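Local coordinates for tudor domain-containing protein 1 (Homo sapiens, PDB 5M9N), which probably acts in piRNA-guided repression of transposable elements during spermatogenesis, its Tudor domains binding arginine-methylated partners such as Piwi proteins, at residues A[83-88]-A[102-107]; A[89-94]-A[115-120]. All blocks are in the same frame, centred on the assembly; numbering follows the deposited sequence.

Interaction 1: residues A[83-88]-A[102-107]; sequences PAIGDI and ASVLAY
Tyr107 reaches back across the loop 83-88 so that its hydroxyl lands on the carbonyl of Pro83, the OH donating to O over 2.7 Å. The C=O...donor angle of 137° and the position in the carbonyl plane put the hydroxyl on a lone pair. The same carbonyl lies at the edge of the ring, near its plane, and so does the end of Ile85, whose CD1 stands 3.7 Å from CD1 of Tyr107. Ile85 gets there because CG1 is anti to the carbonyl carbon (chi1 -58°), which carries CD1 along the strand to the phenol edge while CG2 stays over the carbonyl of Leu105.

Val104 is the side chain that fills the inside of the loop. Its two branches divide the work: CG2 meets CB of Pro83 at 3.8 Å, the two side chains crossing at about a right angle, and CG1 faces the Ala84 carbonyl and CD1 of Ile85. Val104 is also held through its own backbone N and O. Gly86 N donates to Val104 O (2.8 Å), and Val104 N donates to Asp87 O (2.9 Å). Gly86 belongs to a type II beta turn from Ala84 to Asp87, closed by Asp87 N on Ala84 O. The Asp87 carboxylate braces the turn too: OD2 accepts from Ala84 N, which comes from above the carboxylate plane, and OD1 forms a salt bridge with Lys21.

Past the turn, Ile88 pairs with Ser103 as an antiparallel non-hydrogen-bonded pair, its CD1 4.0 Å from CB of Ser103. The loop, which follows helix 58-73, thus runs into strand 88-92 alongside strand 99-109. The other edge of strand 99-109 pairs with strand 112-117; there Leu105 and Ala106 of strand 99-109 both face Leu114, a classic beta bulge.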
ATOM      1  N   PRO A  83      10.658  -0.353 -18.223  1.00 37.95           N
ATOM      2  CA  PRO A  83       9.562   0.566 -17.949  1.00 36.83           C
ATOM      3  C   PRO A  83      10.029   1.975 -17.610  1.00 36.34           C
ATOM      4  O   PRO A  83      11.164   2.156 -17.131  1.00 35.91           O
ATOM      5  CB  PRO A  83       8.861  -0.101 -16.764  1.00 35.82           C
ATOM      6  CG  PRO A  83       9.926  -0.864 -16.065  1.00 35.80           C
ATOM      7  CD  PRO A  83      10.759  -1.405 -17.203  1.00 36.56           C
ATOM      8  N   ALA A  84       9.159   2.953 -17.852  1.00 36.23           N
ATOM      9  CA  ALA A  84       9.422   4.324 -17.534  1.00 37.06           C
ATOM     10  C   ALA A  84       9.073   4.572 -16.111  1.00 37.13           C
ATOM     11  O   ALA A  84       8.261   3.797 -15.525  1.00 35.51           O
ATOM     12  CB  ALA A  84       8.627   5.278 -18.438  1.00 37.96           C
ATOM     13  N   ILE A  85       9.651   5.659 -15.558  1.00 36.79           N
ATOM     14  CA  ILE A  85       9.357   6.112 -14.207  1.00 37.71           C
ATOM     15  C   ILE A  85       7.886   6.406 -14.155  1.00 35.99           C
ATOM     16  O   ILE A  85       7.367   7.041 -15.030  1.00 36.26           O
ATOM     17  CB  ILE A  85      10.171   7.343 -13.730  1.00 40.06           C
ATOM     18  CG1 ILE A  85      11.690   7.075 -13.788  1.00 41.48           C
ATOM     19  CG2 ILE A  85       9.723   7.790 -12.330  1.00 40.24           C
ATOM     20  CD1 ILE A  85      12.127   5.717 -13.302  1.00 40.97           C
ATOM     21  N   GLY A  86       7.221   5.837 -13.168  1.00 33.73           N
ATOM     22  CA  GLY A  86       5.785   5.966 -13.024  1.00 32.80           C
ATOM     23  C   GLY A  86       4.889   4.974 -13.735  1.00 31.35           C
ATOM     24  O   GLY A  86       3.690   5.089 -13.652  1.00 32.35           O
ATOM     25  N   ASP A  87       5.433   4.018 -14.461  1.00 30.71           N
ATOM     26  CA  ASP A  87       4.613   3.054 -15.127  1.00 30.05           C
ATOM     27  C   ASP A  87       4.142   2.092 -14.024  1.00 28.95           C
ATOM     28  O   ASP A  87       4.821   1.922 -13.009  1.00 27.71           O
ATOM     29  CB  ASP A  87       5.395   2.221 -16.142  1.00 30.15           C
ATOM     30  CG  ASP A  87       5.592   2.935 -17.459  1.00 31.04           C
ATOM     31  OD1 ASP A  87       5.094   4.060 -17.618  1.00 31.03           O
ATOM     32  OD2 ASP A  87       6.220   2.285 -18.302  1.00 31.33           O
ATOM     33  N   ILE A  88       2.992   1.476 -14.260  1.00 28.93           N
ATOM     34  CA  ILE A  88       2.618   0.263 -13.496  1.00 28.56           C
ATOM     35  C   ILE A  88       3.105  -0.925 -14.297  1.00 28.47           C
ATOM     36  O   ILE A  88       3.023  -0.919 -15.516  1.00 29.50           O
ATOM     37  CB  ILE A  88       1.107   0.193 -13.269  1.00 28.81           C
ATOM     38  CG1 ILE A  88       0.620   1.442 -12.532  1.00 29.22           C
ATOM     39  CG2 ILE A  88       0.745  -1.010 -12.391  1.00 28.49           C
ATOM     40  CD1 ILE A  88       1.162   1.599 -11.120  1.00 28.80           C
ATOM     41  N   ALA A 102       2.990  -3.218  -9.418  1.00 23.04           N
ATOM     42  CA  ALA A 102       4.022  -2.399  -8.870  1.00 23.32           C
ATOM     43  C   ALA A 102       4.231  -1.133  -9.719  1.00 24.14           C
ATOM     44  O   ALA A 102       4.101  -1.185 -10.926  1.00 24.34           O
ATOM     45  CB  ALA A 102       5.308  -3.155  -8.775  1.00 23.49           C
ATOM     46  N   SER A 103       4.462  -0.032  -9.016  1.00 24.55           N
ATOM     47  CA  SER A 103       4.802   1.275  -9.628  1.00 25.63           C
ATOM     48  C   SER A 103       6.292   1.399  -9.732  1.00 26.18           C
ATOM     49  O   SER A 103       6.985   1.180  -8.785  1.00 26.57           O
ATOM     50  CB  SER A 103       4.291   2.363  -8.719  1.00 25.83           C
ATOM     51  OG  SER A 103       4.418   3.604  -9.337  1.00 27.27           O
ATOM     52  N   VAL A 104       6.791   1.806 -10.893  1.00 27.15           N
ATOM     53  CA  VAL A 104       8.227   2.043 -11.064  1.00 27.47           C
ATOM     54  C   VAL A 104       8.635   3.375 -10.435  1.00 27.09           C
ATOM     55  O   VAL A 104       8.219   4.408 -10.925  1.00 27.82           O
ATOM     56  CB  VAL A 104       8.532   2.022 -12.553  1.00 28.26           C
ATOM     57  CG1 VAL A 104      10.018   2.289 -12.823  1.00 28.89           C
ATOM     58  CG2 VAL A 104       8.078   0.689 -13.143  1.00 28.67           C
ATOM     59  N   LEU A 105       9.389   3.376  -9.338  1.00 26.34           N
ATOM     60  CA  LEU A 105       9.624   4.647  -8.623  1.00 26.45           C
ATOM     61  C   LEU A 105      10.903   5.350  -9.114  1.00 26.62           C
ATOM     62  O   LEU A 105      10.933   6.524  -9.144  1.00 27.03           O
ATOM     63  CB  LEU A 105       9.679   4.479  -7.114  1.00 25.96           C
ATOM     64  CG  LEU A 105       8.450   3.755  -6.487  1.00 25.50           C
ATOM     65  CD1 LEU A 105       8.720   3.558  -5.033  1.00 25.23           C
ATOM     66  CD2 LEU A 105       7.223   4.584  -6.717  1.00 25.75           C
ATOM     67  N   ALA A 106      11.894   4.581  -9.536  1.00 26.56           N
ATOM     68  CA  ALA A 106      13.240   5.078  -9.839  1.00 26.84           C
ATOM     69  C   ALA A 106      14.070   3.913 -10.322  1.00 27.07           C
ATOM     70  O   ALA A 106      13.863   2.745  -9.904  1.00 26.40           O
ATOM     71  CB  ALA A 106      13.899   5.719  -8.603  1.00 26.62           C
ATOM     72  N   TYR A 107      15.040   4.195 -11.194  1.00 27.42           N
ATOM     73  CA  TYR A 107      16.033   3.178 -11.476  1.00 27.97           C
ATOM     74  C   TYR A 107      17.114   3.279 -10.414  1.00 28.41           C
ATOM     75  O   TYR A 107      17.631   4.384 -10.129  1.00 28.72           O
ATOM     76  CB  TYR A 107      16.612   3.334 -12.902  1.00 28.91           C
ATOM     77  CG  TYR A 107      15.786   2.647 -13.925  1.00 29.04           C
ATOM     78  CD1 TYR A 107      14.542   3.118 -14.233  1.00 29.26           C
ATOM     79  CD2 TYR A 107      16.257   1.522 -14.595  1.00 29.79           C
ATOM     80  CE1 TYR A 107      13.720   2.459 -15.152  1.00 29.69           C
ATOM     81  CE2 TYR A 107      15.479   0.866 -15.537  1.00 30.20           C
ATOM     82  CZ  TYR A 107      14.184   1.335 -15.799  1.00 30.26           C
ATOM     83  OH  TYR A 107      13.379   0.705 -16.764  1.00 31.14           O
TER

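Interaction 2: residues A[89-94]-A[115-120]; sequences CCAQFS and VGYVDY
With chi1 at -68°, Tyr117 sets CG anti to its carbonyl carbon and sends the phenol across to Phe93; Phe93 has CG anti to the backbone N (chi1 -176°), which turns its CD1 to meet the tyrosine. The two side chains cross at about a right angle. Their ring planes are inclined at 67° with centroids 5.3 Å apart, an oblique pair in which CD1 of Phe93 lies 3.9 Å from CE2 of Tyr117. The hydroxyl end goes further, OH of Tyr117 approaching CA of Phe93 to 3.3 Å, while its hydrogen-bond partner is OE2 of Glu124. This is the aromatic site of a Tudor domain: Phe93, Tyr117 and Tyr120 all pack on the modified side chain of the bound dimethylarginine peptide, as expected of an aromatic cage, and the rings of Tyr120 and Tyr100 meet. On the strand before Phe93, Ala91 aims its CB at CG2 of Val115 (4.2 Å) and also lies 4.0 Å from CE1 of Tyr117. The axes of segments 89-92 and 115-117 come within 8.8 Å, running roughly at right angles, and no hydrogen bond joins the two segments. Leu126 of strand 123-127 touches Ala91, Val115 and Tyr117 alike.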
ATOM      1  N   CYS A  89       3.649  -1.919 -13.641  1.00 28.06           N
ATOM      2  CA  CYS A  89       4.020  -3.173 -14.307  1.00 28.07           C
ATOM      3  C   CYS A  89       3.782  -4.320 -13.315  1.00 27.21           C
ATOM      4  O   CYS A  89       3.129  -4.098 -12.295  1.00 27.20           O
ATOM      5  CB  CYS A  89       5.468  -3.100 -14.769  1.00 28.43           C
ATOM      6  SG  CYS A  89       6.683  -2.967 -13.473  1.00 29.52           S
ATOM      7  N   CYS A  90       4.244  -5.523 -13.634  1.00 27.15           N
ATOM      8  CA  CYS A  90       4.292  -6.674 -12.711  1.00 27.14           C
ATOM      9  C   CYS A  90       5.716  -6.804 -12.196  1.00 26.59           C
ATOM     10  O   CYS A  90       6.686  -6.571 -12.945  1.00 26.42           O
ATOM     11  CB  CYS A  90       3.825  -7.955 -13.391  1.00 28.03           C
ATOM     12  SG  CYS A  90       2.282  -7.823 -14.297  1.00 29.84           S
ATOM     13  N   ALA A  91       5.831  -7.050 -10.897  1.00 25.47           N
ATOM     14  CA  ALA A  91       7.066  -7.276 -10.193  1.00 25.13           C
ATOM     15  C   ALA A  91       6.960  -8.567  -9.375  1.00 25.62           C
ATOM     16  O   ALA A  91       5.921  -8.795  -8.699  1.00 24.59           O
ATOM     17  CB  ALA A  91       7.325  -6.125  -9.281  1.00 24.76           C
ATOM     18  N   GLN A  92       8.017  -9.393  -9.419  1.00 26.07           N
ATOM     19  CA  GLN A  92       8.052 -10.636  -8.650  1.00 26.79           C
ATOM     20  C   GLN A  92       8.735 -10.403  -7.298  1.00 26.83           C
ATOM     21  O   GLN A  92       9.946 -10.133  -7.219  1.00 26.95           O
ATOM     22  CB  GLN A  92       8.822 -11.660  -9.492  1.00 27.75           C
ATOM     23  CG  GLN A  92       8.708 -13.072  -9.070  1.00 28.41           C
ATOM     24  CD  GLN A  92       9.434 -14.000 -10.015  1.00 29.23           C
ATOM     25  OE1 GLN A  92      10.213 -13.578 -10.900  1.00 30.04           O
ATOM     26  NE2 GLN A  92       9.246 -15.239  -9.808  1.00 30.00           N
ATOM     27  N   PHE A  93       7.944 -10.435  -6.247  1.00 26.71           N
ATOM     28  CA  PHE A  93       8.363 -10.120  -4.885  1.00 27.19           C
ATOM     29  C   PHE A  93       9.473 -11.039  -4.440  1.00 28.37           C
ATOM     30  O   PHE A  93       9.426 -12.224  -4.711  1.00 28.46           O
ATOM     31  CB  PHE A  93       7.106 -10.230  -3.967  1.00 27.39           C
ATOM     32  CG  PHE A  93       7.318  -9.847  -2.520  1.00 27.51           C
ATOM     33  CD1 PHE A  93       8.187  -8.820  -2.146  1.00 27.31           C
ATOM     34  CD2 PHE A  93       6.548 -10.455  -1.538  1.00 27.75           C
ATOM     35  CE1 PHE A  93       8.338  -8.458  -0.821  1.00 27.54           C
ATOM     36  CE2 PHE A  93       6.695 -10.109  -0.212  1.00 27.92           C
ATOM     37  CZ  PHE A  93       7.574  -9.108   0.153  1.00 28.11           C
ATOM     38  N   SER A  94      10.517 -10.487  -3.811  1.00 28.98           N
ATOM     39  CA  SER A  94      11.666 -11.304  -3.489  1.00 30.49           C
ATOM     40  C   SER A  94      11.345 -12.419  -2.478  1.00 31.90           C
ATOM     41  O   SER A  94      11.954 -13.469  -2.544  1.00 31.24           O
ATOM     42  CB  SER A  94      12.812 -10.497  -2.921  1.00 30.49           C
ATOM     43  OG  SER A  94      12.332  -9.783  -1.822  1.00 29.92           O
ATOM     44  N   VAL A 115      10.765  -0.324  -6.769  1.00 23.06           N
ATOM     45  CA  VAL A 115       9.354  -0.453  -7.090  1.00 22.85           C
ATOM     46  C   VAL A 115       8.483  -0.406  -5.803  1.00 22.44           C
ATOM     47  O   VAL A 115       8.947  -0.841  -4.772  1.00 22.48           O
ATOM     48  CB  VAL A 115       8.996  -1.739  -7.878  1.00 23.01           C
ATOM     49  CG1 VAL A 115       9.757  -1.813  -9.229  1.00 23.29           C
ATOM     50  CG2 VAL A 115       9.186  -3.025  -7.050  1.00 23.02           C
ATOM     51  N   GLY A 116       7.302   0.181  -5.903  1.00 22.17           N
ATOM     52  CA  GLY A 116       6.290   0.162  -4.810  1.00 21.96           C
ATOM     53  C   GLY A 116       5.153  -0.783  -5.123  1.00 21.77           C
ATOM     54  O   GLY A 116       4.610  -0.764  -6.244  1.00 22.19           O
ATOM     55  N   TYR A 117       4.833  -1.666  -4.180  1.00 21.28           N
ATOM     56  CA  TYR A 117       3.757  -2.637  -4.399  1.00 21.23           C
ATOM     57  C   TYR A 117       2.448  -1.962  -4.141  1.00 21.32           C
ATOM     58  O   TYR A 117       2.110  -1.638  -2.975  1.00 21.27           O
ATOM     59  CB  TYR A 117       3.942  -3.859  -3.530  1.00 21.02           C
ATOM     60  CG  TYR A 117       5.149  -4.673  -3.947  1.00 21.22           C
ATOM     61  CD1 TYR A 117       5.126  -5.440  -5.092  1.00 21.12           C
ATOM     62  CD2 TYR A 117       6.353  -4.587  -3.250  1.00 21.22           C
ATOM     63  CE1 TYR A 117       6.224  -6.168  -5.487  1.00 21.47           C
ATOM     64  CE2 TYR A 117       7.445  -5.305  -3.649  1.00 21.51           C
ATOM     65  CZ  TYR A 117       7.402  -6.075  -4.801  1.00 21.60           C
ATOM     66  OH  TYR A 117       8.511  -6.831  -5.177  1.00 21.96           O
ATOM     67  N   VAL A 118       1.720  -1.690  -5.213  1.00 21.53           N
ATOM     68  CA  VAL A 118       0.604  -0.752  -5.107  1.00 21.94           C
ATOM     69  C   VAL A 118      -0.636  -1.333  -4.355  1.00 22.07           C
ATOM     70  O   VAL A 118      -1.565  -0.635  -3.969  1.00 22.26           O
ATOM     71  CB  VAL A 118       0.125  -0.275  -6.462  1.00 22.17           C
ATOM     72  CG1 VAL A 118       1.172   0.603  -7.093  1.00 22.12           C
ATOM     73  CG2 VAL A 118      -0.303  -1.422  -7.375  1.00 22.43           C
ATOM     74  N   ASP A 119      -0.624  -2.595  -4.171  1.00 22.39           N
ATOM     75  CA  ASP A 119      -1.744  -3.247  -3.415  1.00 22.79           C
ATOM     76  C   ASP A 119      -1.425  -3.539  -1.977  1.00 23.33           C
ATOM     77  O   ASP A 119      -2.346  -4.017  -1.195  1.00 23.73           O
ATOM     78  CB  ASP A 119      -2.094  -4.496  -4.170  1.00 23.04           C
ATOM     79  CG  ASP A 119      -2.741  -4.206  -5.472  1.00 23.00           C
ATOM     80  OD1 ASP A 119      -3.680  -3.334  -5.535  1.00 22.98           O
ATOM     81  OD2 ASP A 119      -2.355  -4.918  -6.411  1.00 22.95           O
ATOM     82  N   TYR A 120      -0.188  -3.230  -1.561  1.00 23.78           N
ATOM     83  CA  TYR A 120       0.316  -3.630  -0.248  1.00 24.70           C
ATOM     84  C   TYR A 120       1.002  -2.518   0.468  1.00 24.94           C
ATOM     85  O   TYR A 120       0.906  -2.450   1.697  1.00 25.28           O
ATOM     86  CB  TYR A 120       1.236  -4.893  -0.290  1.00 25.32           C
ATOM     87  CG  TYR A 120       0.498  -6.108  -0.654  1.00 25.75           C
ATOM     88  CD1 TYR A 120       0.230  -6.392  -1.987  1.00 26.12           C
ATOM     89  CD2 TYR A 120       0.005  -6.977   0.328  1.00 26.77           C
ATOM     90  CE1 TYR A 120      -0.504  -7.461  -2.359  1.00 26.88           C
ATOM     91  CE2 TYR A 120      -0.775  -8.080  -0.027  1.00 27.27           C
ATOM     92  CZ  TYR A 120      -1.006  -8.319  -1.369  1.00 27.54           C
ATOM     93  OH  TYR A 120      -1.769  -9.340  -1.839  1.00 28.62           O
TER

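The centres of the two interactions lie 10 Å apart, and both reach the same five-stranded antiparallel sheet of the Tudor domain. Along the chain their segments alternate, 83-88, 89-94, 102-107 and 115-120, so the first strand runs straight from interaction 1 into interaction 2. Strand 99-109 lies between strands 88-92 and 112-117 and joins the contacts directly: Ala102 O is 2.8 Å from Cys89 N, Ser103 N is 2.9 Å from Gly116 O, both probable hydrogen bonds, and CB of Ala102 packs on CB of Ala91. Interaction 1 lies where the chain enters the sheet, and interaction 2 includes residues that touch the bound peptide.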